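Local coordinates for protein AlkZ (Streptomyces sahachiroi, PDB 5UUJ) that belongs to the AlkZ-like family of DNA glycosylases, helix-rich proteins of the helix-turn-helix clan with winged-helix domains, at residues V40-Q43 against V47-L50; L73-T76 against T82-L85; G92-L97 against D228-L233. All blocks are in the same frame, centred on the assembly; numbering follows the deposited sequence.

Interaction 1: residues V40-Q43 against V47-L50; sequences VQAQ and VAEL
Ala48, on the helix that follows strand 40-41, rests its single side-chain carbon against Val40, Gln41 and Ala42. From the strand, Val40 reaches with one branch. Its CB points toward the helix, and with chi1 at 174° CG1 is swung opposite the backbone N. From there CG1 ends 4.2 Å from both CB and CA of Ala48, while the other branch, CG2, turns off beside the backbone N. The other neighbours of Ala48 CB are mostly main chain: Gln41 O stands 3.6 Å from it, and Ala42 CA 3.9 Å. A methyl suits this place because the backbones come so near, with Ala42 CA only 5.1 Å from Ala48 CA. Ala42 adds a methyl of its own, its CB meeting Ala48 CB at 4.0 Å. No hydrogen bond crosses, and the polar ends lead elsewhere: Gln41 OE1 accepts a hydrogen bond from Arg80 NH2, and Glu49, on the far side of its helix, forms a salt bridge with Arg61. A short strand, the first of its unit, running through a short loop into a helix and paired by Val40 and Ala42 with strand 83-86, is characteristic of the winged-helix fold.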
ATOM      1  N   VAL A  40       1.832   2.256   2.345  1.00 15.03           N
ATOM      2  CA  VAL A  40       2.691   2.324   1.170  1.00 15.02           C
ATOM      3  C   VAL A  40       3.414   0.991   1.041  1.00 16.14           C
ATOM      4  O   VAL A  40       4.007   0.514   2.010  1.00 16.68           O
ATOM      5  CB  VAL A  40       3.720   3.475   1.273  1.00 15.68           C
ATOM      6  CG1 VAL A  40       4.702   3.442   0.095  1.00 15.53           C
ATOM      7  CG2 VAL A  40       3.016   4.817   1.349  1.00 13.80           C
ATOM      8  N   GLN A  41       3.350   0.386  -0.142  1.00 23.37           N
ATOM      9  CA  GLN A  41       4.047  -0.873  -0.380  1.00 25.19           C
ATOM     10  C   GLN A  41       5.539  -0.656  -0.206  1.00 23.56           C
ATOM     11  O   GLN A  41       6.106   0.276  -0.777  1.00 19.83           O
ATOM     12  CB  GLN A  41       3.743  -1.430  -1.775  1.00 22.01           C
ATOM     13  CG  GLN A  41       2.821  -2.652  -1.749  1.00 28.63           C
ATOM     14  CD  GLN A  41       2.980  -3.598  -2.939  1.00 39.32           C
ATOM     15  OE1 GLN A  41       2.003  -4.203  -3.385  1.00 45.13           O
ATOM     16  NE2 GLN A  41       4.207  -3.754  -3.435  1.00 39.61           N
ATOM     17  N   ALA A  42       6.167  -1.521   0.586  1.00 22.22           N
ATOM     18  CA  ALA A  42       7.543  -1.312   1.018  1.00 22.98           C
ATOM     19  C   ALA A  42       8.408  -2.556   0.874  1.00 22.26           C
ATOM     20  O   ALA A  42       9.395  -2.709   1.592  1.00 26.60           O
ATOM     21  CB  ALA A  42       7.556  -0.838   2.462  1.00 24.48           C
ATOM     22  N   GLN A  43       8.050  -3.440  -0.049  1.00 24.64           N
ATOM     23  CA  GLN A  43       8.848  -4.639  -0.268  1.00 29.39           C
ATOM     24  C   GLN A  43      10.197  -4.247  -0.862  1.00 27.59           C
ATOM     25  O   GLN A  43      11.231  -4.811  -0.506  1.00 29.11           O
ATOM     26  CB  GLN A  43       8.123  -5.627  -1.183  1.00 30.83           C
ATOM     27  CG  GLN A  43       8.871  -6.937  -1.384  1.00 30.59           C
ATOM     28  CD  GLN A  43       9.246  -7.608  -0.073  1.00 37.18           C
ATOM     29  OE1 GLN A  43       8.381  -7.959   0.728  1.00 39.37           O
ATOM     30  NE2 GLN A  43      10.545  -7.783   0.153  1.00 39.05           N
ATOM     31  N   VAL A  47      11.974   2.146  -3.247  1.00 16.88           N
ATOM     32  CA  VAL A  47      10.767   2.584  -3.934  1.00 16.54           C
ATOM     33  C   VAL A  47       9.783   3.246  -2.960  1.00 17.74           C
ATOM     34  O   VAL A  47       9.121   4.222  -3.306  1.00 15.76           O
ATOM     35  CB  VAL A  47      10.098   1.399  -4.654  1.00 16.77           C
ATOM     36  CG1 VAL A  47       8.709   1.766  -5.147  1.00 18.15           C
ATOM     37  CG2 VAL A  47      10.967   0.945  -5.817  1.00 17.47           C
ATOM     38  N   ALA A  48       9.695   2.716  -1.743  1.00 15.88           N
ATOM     39  CA  ALA A  48       8.815   3.288  -0.730  1.00 19.07           C
ATOM     40  C   ALA A  48       9.291   4.681  -0.325  1.00 16.18           C
ATOM     41  O   ALA A  48       8.484   5.592  -0.132  1.00 16.34           O
ATOM     42  CB  ALA A  48       8.741   2.382   0.485  1.00 22.24           C
ATOM     43  N   GLU A  49      10.606   4.834  -0.194  1.00 15.77           N
ATOM     44  CA  GLU A  49      11.206   6.124   0.123  1.00 17.55           C
ATOM     45  C   GLU A  49      10.868   7.160  -0.941  1.00 16.10           C
ATOM     46  O   GLU A  49      10.507   8.295  -0.628  1.00 15.46           O
ATOM     47  CB  GLU A  49      12.725   5.997   0.243  1.00 16.33           C
ATOM     48  CG  GLU A  49      13.201   5.132   1.392  1.00 16.83           C
ATOM     49  CD  GLU A  49      14.704   4.958   1.384  1.00 21.25           C
ATOM     50  OE1 GLU A  49      15.341   5.197   2.431  1.00 23.85           O
ATOM     51  OE2 GLU A  49      15.254   4.586   0.324  1.00 25.80           O
ATOM     52  N   LEU A  50      10.993   6.756  -2.202  1.00 19.01           N
ATOM     53  CA  LEU A  50      10.780   7.655  -3.328  1.00 21.55           C
ATOM     54  C   LEU A  50       9.342   8.154  -3.384  1.00 19.51           C
ATOM     55  O   LEU A  50       9.099   9.338  -3.606  1.00 25.00           O
ATOM     56  CB  LEU A  50      11.142   6.954  -4.641  1.00 16.48           C
ATOM     57  CG  LEU A  50      11.000   7.777  -5.921  1.00 17.65           C
ATOM     58  CD1 LEU A  50      11.985   8.939  -5.931  1.00 16.16           C
ATOM     59  CD2 LEU A  50      11.189   6.897  -7.146  1.00 17.21           C
TER

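Interaction 2: residues L73-T76 against T82-L85; sequences LMKT and TLHL
Across from Thr76, the imidazole of His84 has Gln41 over one face, the glutamine CG 4.0 Å from His84 NE2. At the ring edge, ND1 donates to Thr82 O over 3.0 Å; the acceptor lies close to the ring plane, although the nitrogen stands well above the plane of that carbonyl. This bond to the residue two before it fixes how the ring is turned. The two strands form the beta hairpin that completes the three-stranded sheet of a winged-helix unit. The axes of 74-76 and 83-85 run antiparallel, 164° between their N-to-C directions, with Thr76 and His84 as the hydrogen-bonded pair and Lys75 and Leu85 as the non-hydrogen-bonded one. Lysine suits this site because its CG lies against Leu85 CD2 at 3.6 Å while CE comes near Leu83 CD2 and the charged end makes a cation-pi contact with Trp45. Leu83, its CG opposite the backbone N (chi1 -173°), brings CD1 to 3.5 Å from Thr76 O. Leu73 and Leu85 pack against helices 30-36 and 62-69. Backbone bonds close the hairpin in both directions: Thr76 N to His84 O at 3.1 Å, and His84 N to Thr76 O at 2.7 Å, with 176° at the hydrogen.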
ATOM      1  N   LEU A  73       6.431   5.092  12.393  1.00 18.46           N
ATOM      2  CA  LEU A  73       6.005   4.228  11.295  1.00 17.86           C
ATOM      3  C   LEU A  73       6.378   2.783  11.597  1.00 21.81           C
ATOM      4  O   LEU A  73       7.396   2.524  12.236  1.00 18.20           O
ATOM      5  CB  LEU A  73       6.643   4.663   9.973  1.00 17.21           C
ATOM      6  CG  LEU A  73       6.083   5.920   9.309  1.00 17.00           C
ATOM      7  CD1 LEU A  73       6.876   6.242   8.057  1.00 16.62           C
ATOM      8  CD2 LEU A  73       4.614   5.755   8.974  1.00 16.75           C
HETATM    9  N   MSE A  74       5.546   1.852  11.139  1.00 20.49           N
HETATM   10  CA  MSE A  74       5.828   0.429  11.296  1.00 19.68           C
HETATM   11  C   MSE A  74       5.885  -0.247   9.933  1.00 17.59           C
HETATM   12  O   MSE A  74       5.324   0.248   8.955  1.00 16.27           O
HETATM   13  CB  MSE A  74       4.774  -0.245  12.183  1.00 18.24           C
HETATM   14  CG  MSE A  74       3.540  -0.757  11.455  1.00 20.27           C
HETATM   15 SE   MSE A  74       2.189  -1.485  12.672  1.00 30.27          SE
HETATM   16  CE  MSE A  74       3.069  -3.144  13.198  1.00 19.14           C
ATOM     17  N   LYS A  75       6.590  -1.370   9.876  1.00 20.93           N
ATOM     18  CA  LYS A  75       6.629  -2.199   8.680  1.00 22.28           C
ATOM     19  C   LYS A  75       6.058  -3.567   9.012  1.00 22.38           C
ATOM     20  O   LYS A  75       6.530  -4.244   9.926  1.00 18.93           O
ATOM     21  CB  LYS A  75       8.056  -2.329   8.142  1.00 21.78           C
ATOM     22  CG  LYS A  75       8.673  -1.015   7.697  1.00 28.25           C
ATOM     23  CD  LYS A  75      10.153  -1.163   7.374  1.00 26.98           C
ATOM     24  CE  LYS A  75      10.378  -2.082   6.187  1.00 30.33           C
ATOM     25  NZ  LYS A  75      11.811  -2.109   5.772  1.00 32.20           N
ATOM     26  N   THR A  76       5.030  -3.965   8.273  1.00 15.94           N
ATOM     27  CA  THR A  76       4.414  -5.265   8.471  1.00 19.12           C
ATOM     28  C   THR A  76       3.606  -5.654   7.239  1.00 18.95           C
ATOM     29  O   THR A  76       3.446  -4.862   6.309  1.00 18.67           O
ATOM     30  CB  THR A  76       3.506  -5.273   9.723  1.00 22.98           C
ATOM     31  OG1 THR A  76       3.140  -6.619  10.048  1.00 18.93           O
ATOM     32  CG2 THR A  76       2.246  -4.433   9.504  1.00 23.61           C
ATOM     33  N   THR A  82       1.064  -8.219   1.312  1.00 15.86           N
ATOM     34  CA  THR A  82       2.352  -7.612   0.986  1.00 17.58           C
ATOM     35  C   THR A  82       2.836  -6.685   2.099  1.00 15.90           C
ATOM     36  O   THR A  82       2.041  -6.141   2.870  1.00 15.63           O
ATOM     37  CB  THR A  82       2.293  -6.810  -0.330  1.00 16.03           C
ATOM     38  OG1 THR A  82       1.405  -5.700  -0.180  1.00 18.47           O
ATOM     39  CG2 THR A  82       1.815  -7.686  -1.480  1.00 16.49           C
ATOM     40  N   LEU A  83       4.150  -6.510   2.167  1.00 15.68           N
ATOM     41  CA  LEU A  83       4.777  -5.650   3.161  1.00 16.46           C
ATOM     42  C   LEU A  83       4.406  -4.187   2.946  1.00 15.39           C
ATOM     43  O   LEU A  83       4.614  -3.644   1.862  1.00 15.43           O
ATOM     44  CB  LEU A  83       6.295  -5.819   3.109  1.00 20.14           C
ATOM     45  CG  LEU A  83       7.100  -5.114   4.199  1.00 22.94           C
ATOM     46  CD1 LEU A  83       6.784  -5.711   5.560  1.00 17.31           C
ATOM     47  CD2 LEU A  83       8.588  -5.208   3.894  1.00 16.40           C
ATOM     48  N   HIS A  84       3.862  -3.564   3.989  1.00 15.29           N
ATOM     49  CA  HIS A  84       3.424  -2.171   3.943  1.00 15.19           C
ATOM     50  C   HIS A  84       4.051  -1.339   5.052  1.00 16.87           C
ATOM     51  O   HIS A  84       4.295  -1.839   6.150  1.00 15.75           O
ATOM     52  CB  HIS A  84       1.903  -2.072   4.088  1.00 15.19           C
ATOM     53  CG  HIS A  84       1.143  -2.234   2.808  1.00 16.29           C
ATOM     54  ND1 HIS A  84       0.809  -3.464   2.289  1.00 18.44           N
ATOM     55  CD2 HIS A  84       0.612  -1.312   1.967  1.00 17.80           C
ATOM     56  CE1 HIS A  84       0.122  -3.296   1.169  1.00 15.49           C
ATOM     57  NE2 HIS A  84      -0.008  -2.000   0.956  1.00 15.48           N
ATOM     58  N   LEU A  85       4.296  -0.066   4.759  1.00 17.88           N
ATOM     59  CA  LEU A  85       4.465   0.936   5.802  1.00 15.43           C
ATOM     60  C   LEU A  85       3.079   1.322   6.303  1.00 15.50           C
ATOM     61  O   LEU A  85       2.158   1.491   5.505  1.00 15.39           O
ATOM     62  CB  LEU A  85       5.204   2.173   5.282  1.00 16.27           C
ATOM     63  CG  LEU A  85       6.728   2.100   5.157  1.00 17.98           C
ATOM     64  CD1 LEU A  85       7.238   3.242   4.300  1.00 19.75           C
ATOM     65  CD2 LEU A  85       7.388   2.141   6.528  1.00 15.98           C
TER

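Interaction 3: residues G92-L97 against D228-L233; sequences GPYLSL and DRWLSL
Behind the leucine pair Leu97 and Leu231, where the helices approach, Asp228 OD1 is gripped by two hydroxyls. Ser232, four residues further along, donates its OG to Asp228 OD1 over 2.9 Å, coming down from above the carboxylate plane; Thr236 supplies the second bond. Aspartate and serine suit these buried positions because the polar side chains satisfy one another there. Close by, Arg80 NH1 hydrogen-bonds Trp230 O.

The atoms that touch between the two segments are all carbons, from Leu97, Leu231, Tyr94 and Trp230. Leu231 CD2 meets Leu97 CD2 at 4.0 Å, the two side chains crossing at about a right angle, so the branch ends touch without lying alongside each other. The CA atoms of Leu97 and Leu231 stay 8.3 Å apart, a spacing that two leucines bridge. Next to them Tyr94 and Trp230 bring ring against ring: the indole presents its edge, with CH2 4.1 Å from Tyr94 CE1, and approaches the tyrosine ring obliquely. Trp230 reaches across because chi1 of 163° carries the indole opposite its backbone N, and its large ring also meets Tyr215. Tyr94 also touches Ala214 and Leu97 touches Ala207, both of helix 204-219.

With no hydrogen bond or ion pair between the two segments, these helices, 131 residues apart in sequence, are held here by packing of buried apolar side chains, which sets fit rather than direction, while the polar groups find partners elsewhere, Asp228 with Ser232 and Thr236, Ser96 with Pro202 O.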
ATOM      1  N   GLY A  92      -4.413  -1.134  13.249  1.00 18.83           N
ATOM      2  CA  GLY A  92      -5.397  -2.073  13.766  1.00 21.41           C
ATOM      3  C   GLY A  92      -6.504  -2.459  12.802  1.00 21.20           C
ATOM      4  O   GLY A  92      -6.628  -3.630  12.438  1.00 18.31           O
ATOM      5  N   PRO A  93      -7.322  -1.479  12.388  1.00 19.05           N
ATOM      6  CA  PRO A  93      -8.450  -1.737  11.484  1.00 19.18           C
ATOM      7  C   PRO A  93      -8.048  -2.432  10.184  1.00 18.46           C
ATOM      8  O   PRO A  93      -8.773  -3.322   9.739  1.00 18.51           O
ATOM      9  CB  PRO A  93      -8.999  -0.336  11.213  1.00 20.86           C
ATOM     10  CG  PRO A  93      -8.661   0.429  12.447  1.00 20.21           C
ATOM     11  CD  PRO A  93      -7.309  -0.085  12.861  1.00 19.60           C
ATOM     12  N   TYR A  94      -6.919  -2.042   9.591  1.00 17.90           N
ATOM     13  CA  TYR A  94      -6.448  -2.684   8.366  1.00 17.34           C
ATOM     14  C   TYR A  94      -6.134  -4.155   8.609  1.00 18.69           C
ATOM     15  O   TYR A  94      -6.550  -5.021   7.841  1.00 16.99           O
ATOM     16  CB  TYR A  94      -5.202  -1.991   7.817  1.00 16.89           C
ATOM     17  CG  TYR A  94      -5.412  -0.561   7.391  1.00 17.10           C
ATOM     18  CD1 TYR A  94      -6.122  -0.254   6.239  1.00 17.26           C
ATOM     19  CD2 TYR A  94      -4.883   0.485   8.136  1.00 17.23           C
ATOM     20  CE1 TYR A  94      -6.311   1.060   5.848  1.00 17.50           C
ATOM     21  CE2 TYR A  94      -5.063   1.794   7.755  1.00 17.44           C
ATOM     22  CZ  TYR A  94      -5.775   2.078   6.610  1.00 17.55           C
ATOM     23  OH  TYR A  94      -5.952   3.386   6.234  1.00 17.80           O
ATOM     24  N   LEU A  95      -5.390  -4.424   9.678  1.00 16.97           N
ATOM     25  CA  LEU A  95      -4.959  -5.781   9.995  1.00 16.74           C
ATOM     26  C   LEU A  95      -6.138  -6.685  10.350  1.00 17.04           C
ATOM     27  O   LEU A  95      -6.173  -7.853   9.959  1.00 16.84           O
ATOM     28  CB  LEU A  95      -3.953  -5.758  11.149  1.00 16.77           C
ATOM     29  CG  LEU A  95      -2.613  -5.064  10.879  1.00 16.53           C
ATOM     30  CD1 LEU A  95      -1.755  -5.067  12.137  1.00 16.79           C
ATOM     31  CD2 LEU A  95      -1.863  -5.721   9.735  1.00 16.07           C
ATOM     32  N   SER A  96      -7.100  -6.139  11.090  1.00 18.12           N
ATOM     33  CA  SER A  96      -8.292  -6.886  11.479  1.00 18.04           C
ATOM     34  C   SER A  96      -9.053  -7.394  10.255  1.00 20.59           C
ATOM     35  O   SER A  96      -9.544  -8.523  10.240  1.00 18.07           O
ATOM     36  CB  SER A  96      -9.212  -6.015  12.336  1.00 19.55           C
ATOM     37  OG  SER A  96     -10.419  -6.694  12.645  1.00 23.78           O
ATOM     38  N   LEU A  97      -9.140  -6.558   9.228  1.00 23.19           N
ATOM     39  CA  LEU A  97      -9.856  -6.923   8.014  1.00 20.14           C
ATOM     40  C   LEU A  97      -9.105  -7.991   7.223  1.00 19.19           C
ATOM     41  O   LEU A  97      -9.722  -8.816   6.551  1.00 17.89           O
ATOM     42  CB  LEU A  97     -10.094  -5.685   7.144  1.00 19.29           C
ATOM     43  CG  LEU A  97     -11.540  -5.190   7.086  1.00 23.54           C
ATOM     44  CD1 LEU A  97     -12.077  -4.887   8.474  1.00 21.82           C
ATOM     45  CD2 LEU A  97     -11.650  -3.966   6.190  1.00 21.78           C
ATOM     46  N   ASP A 228     -12.310  -4.275  -2.435  1.00 13.25           N
ATOM     47  CA  ASP A 228     -11.881  -5.577  -1.939  1.00 13.43           C
ATOM     48  C   ASP A 228     -10.753  -6.139  -2.804  1.00 13.41           C
ATOM     49  O   ASP A 228      -9.990  -6.992  -2.354  1.00 13.49           O
ATOM     50  CB  ASP A 228     -13.063  -6.550  -1.890  1.00 14.24           C
ATOM     51  CG  ASP A 228     -12.785  -7.774  -1.024  1.00 14.61           C
ATOM     52  OD1 ASP A 228     -12.062  -7.647  -0.013  1.00 14.24           O
ATOM     53  OD2 ASP A 228     -13.300  -8.863  -1.347  1.00 15.40           O
ATOM     54  N   ARG A 229     -10.642  -5.657  -4.039  1.00 13.75           N
ATOM     55  CA  ARG A 229      -9.505  -6.016  -4.882  1.00 21.69           C
ATOM     56  C   ARG A 229      -8.223  -5.428  -4.299  1.00 22.22           C
ATOM     57  O   ARG A 229      -7.203  -6.111  -4.193  1.00 17.54           O
ATOM     58  CB  ARG A 229      -9.694  -5.529  -6.319  1.00 16.62           C
ATOM     59  CG  ARG A 229      -8.508  -5.880  -7.216  1.00 23.91           C
ATOM     60  CD  ARG A 229      -8.817  -5.702  -8.684  1.00 26.96           C
ATOM     61  NE  ARG A 229      -8.906  -4.289  -9.051  1.00 28.77           N
ATOM     62  CZ  ARG A 229      -9.897  -3.743  -9.754  1.00 33.72           C
ATOM     63  NH1 ARG A 229     -10.916  -4.479 -10.185  1.00 36.79           N
ATOM     64  NH2 ARG A 229      -9.868  -2.446 -10.028  1.00 30.04           N
ATOM     65  N   TRP A 230      -8.284  -4.154  -3.929  1.00 16.32           N
ATOM     66  CA  TRP A 230      -7.174  -3.493  -3.254  1.00 18.56           C
ATOM     67  C   TRP A 230      -6.871  -4.165  -1.915  1.00 17.77           C
ATOM     68  O   TRP A 230      -5.714  -4.428  -1.592  1.00 14.67           O
ATOM     69  CB  TRP A 230      -7.490  -2.011  -3.039  1.00 12.01           C
ATOM     70  CG  TRP A 230      -6.615  -1.350  -2.027  1.00 15.11           C
ATOM     71  CD1 TRP A 230      -5.353  -0.868  -2.222  1.00 15.18           C
ATOM     72  CD2 TRP A 230      -6.938  -1.088  -0.655  1.00 11.48           C
ATOM     73  NE1 TRP A 230      -4.868  -0.327  -1.055  1.00 16.08           N
ATOM     74  CE2 TRP A 230      -5.821  -0.447  -0.080  1.00 16.61           C
ATOM     75  CE3 TRP A 230      -8.061  -1.332   0.142  1.00 11.54           C
ATOM     76  CZ2 TRP A 230      -5.793  -0.050   1.255  1.00 13.57           C
ATOM     77  CZ3 TRP A 230      -8.033  -0.935   1.467  1.00 14.93           C
ATOM     78  CH2 TRP A 230      -6.906  -0.301   2.011  1.00 16.11           C
ATOM     79  N   LEU A 231      -7.919  -4.456  -1.153  1.00 14.42           N
ATOM     80  CA  LEU A 231      -7.764  -5.011   0.184  1.00 14.23           C
ATOM     81  C   LEU A 231      -7.159  -6.411   0.176  1.00 14.51           C
ATOM     82  O   LEU A 231      -6.195  -6.676   0.892  1.00 14.36           O
ATOM     83  CB  LEU A 231      -9.117  -5.052   0.903  1.00 16.16           C
ATOM     84  CG  LEU A 231      -9.094  -5.544   2.355  1.00 12.99           C
ATOM     85  CD1 LEU A 231      -8.417  -4.528   3.269  1.00 12.17           C
ATOM     86  CD2 LEU A 231     -10.501  -5.850   2.840  1.00 15.00           C
ATOM     87  N   SER A 232      -7.726  -7.305  -0.631  1.00 12.98           N
ATOM     88  CA  SER A 232      -7.426  -8.728  -0.500  1.00 13.61           C
ATOM     89  C   SER A 232      -7.549  -9.526  -1.795  1.00 14.30           C
ATOM     90  O   SER A 232      -7.695 -10.745  -1.752  1.00 17.91           O
ATOM     91  CB  SER A 232      -8.359  -9.339   0.542  1.00 13.97           C
ATOM     92  OG  SER A 232      -9.689  -9.362   0.060  1.00 14.31           O
ATOM     93  N   LEU A 233      -7.482  -8.849  -2.937  1.00 18.50           N
ATOM     94  CA  LEU A 233      -7.723  -9.493  -4.226  1.00 21.64           C
ATOM     95  C   LEU A 233      -9.065 -10.220  -4.205  1.00 18.89           C
ATOM     96  O   LEU A 233      -9.173 -11.376  -4.621  1.00 16.47           O
ATOM     97  CB  LEU A 233      -6.588 -10.464  -4.576  1.00 16.01           C
ATOM     98  CG  LEU A 233      -5.186  -9.859  -4.699  1.00 25.08           C
ATOM     99  CD1 LEU A 233      -4.160 -10.940  -5.016  1.00 25.96           C
ATOM    100  CD2 LEU A 233      -5.148  -8.770  -5.762  1.00 26.79           C
TER

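Overall arrangement
All three contacts are buried, and interactions 1 and 2 belong to one small sheet. Strand 83-86 is its middle member, bonded on one side to 40-41 through Val40 O with Leu85 N and Ala42 N with Leu83 O, and on the other to 74-77. Interaction 2 combines directional main-chain bonds with side-chain packing, whereas interaction 1 has packing alone, a helix set beside an outer strand with methyl groups. Interaction 3 lies further off, its centre about 13 Å from that of interaction 2 and 18 Å from that of interaction 1. Helix 91-100 follows strand 83-86 directly, so the chain passes from the sheet into a helix-helix contact built from larger aliphatic and aromatic side chains.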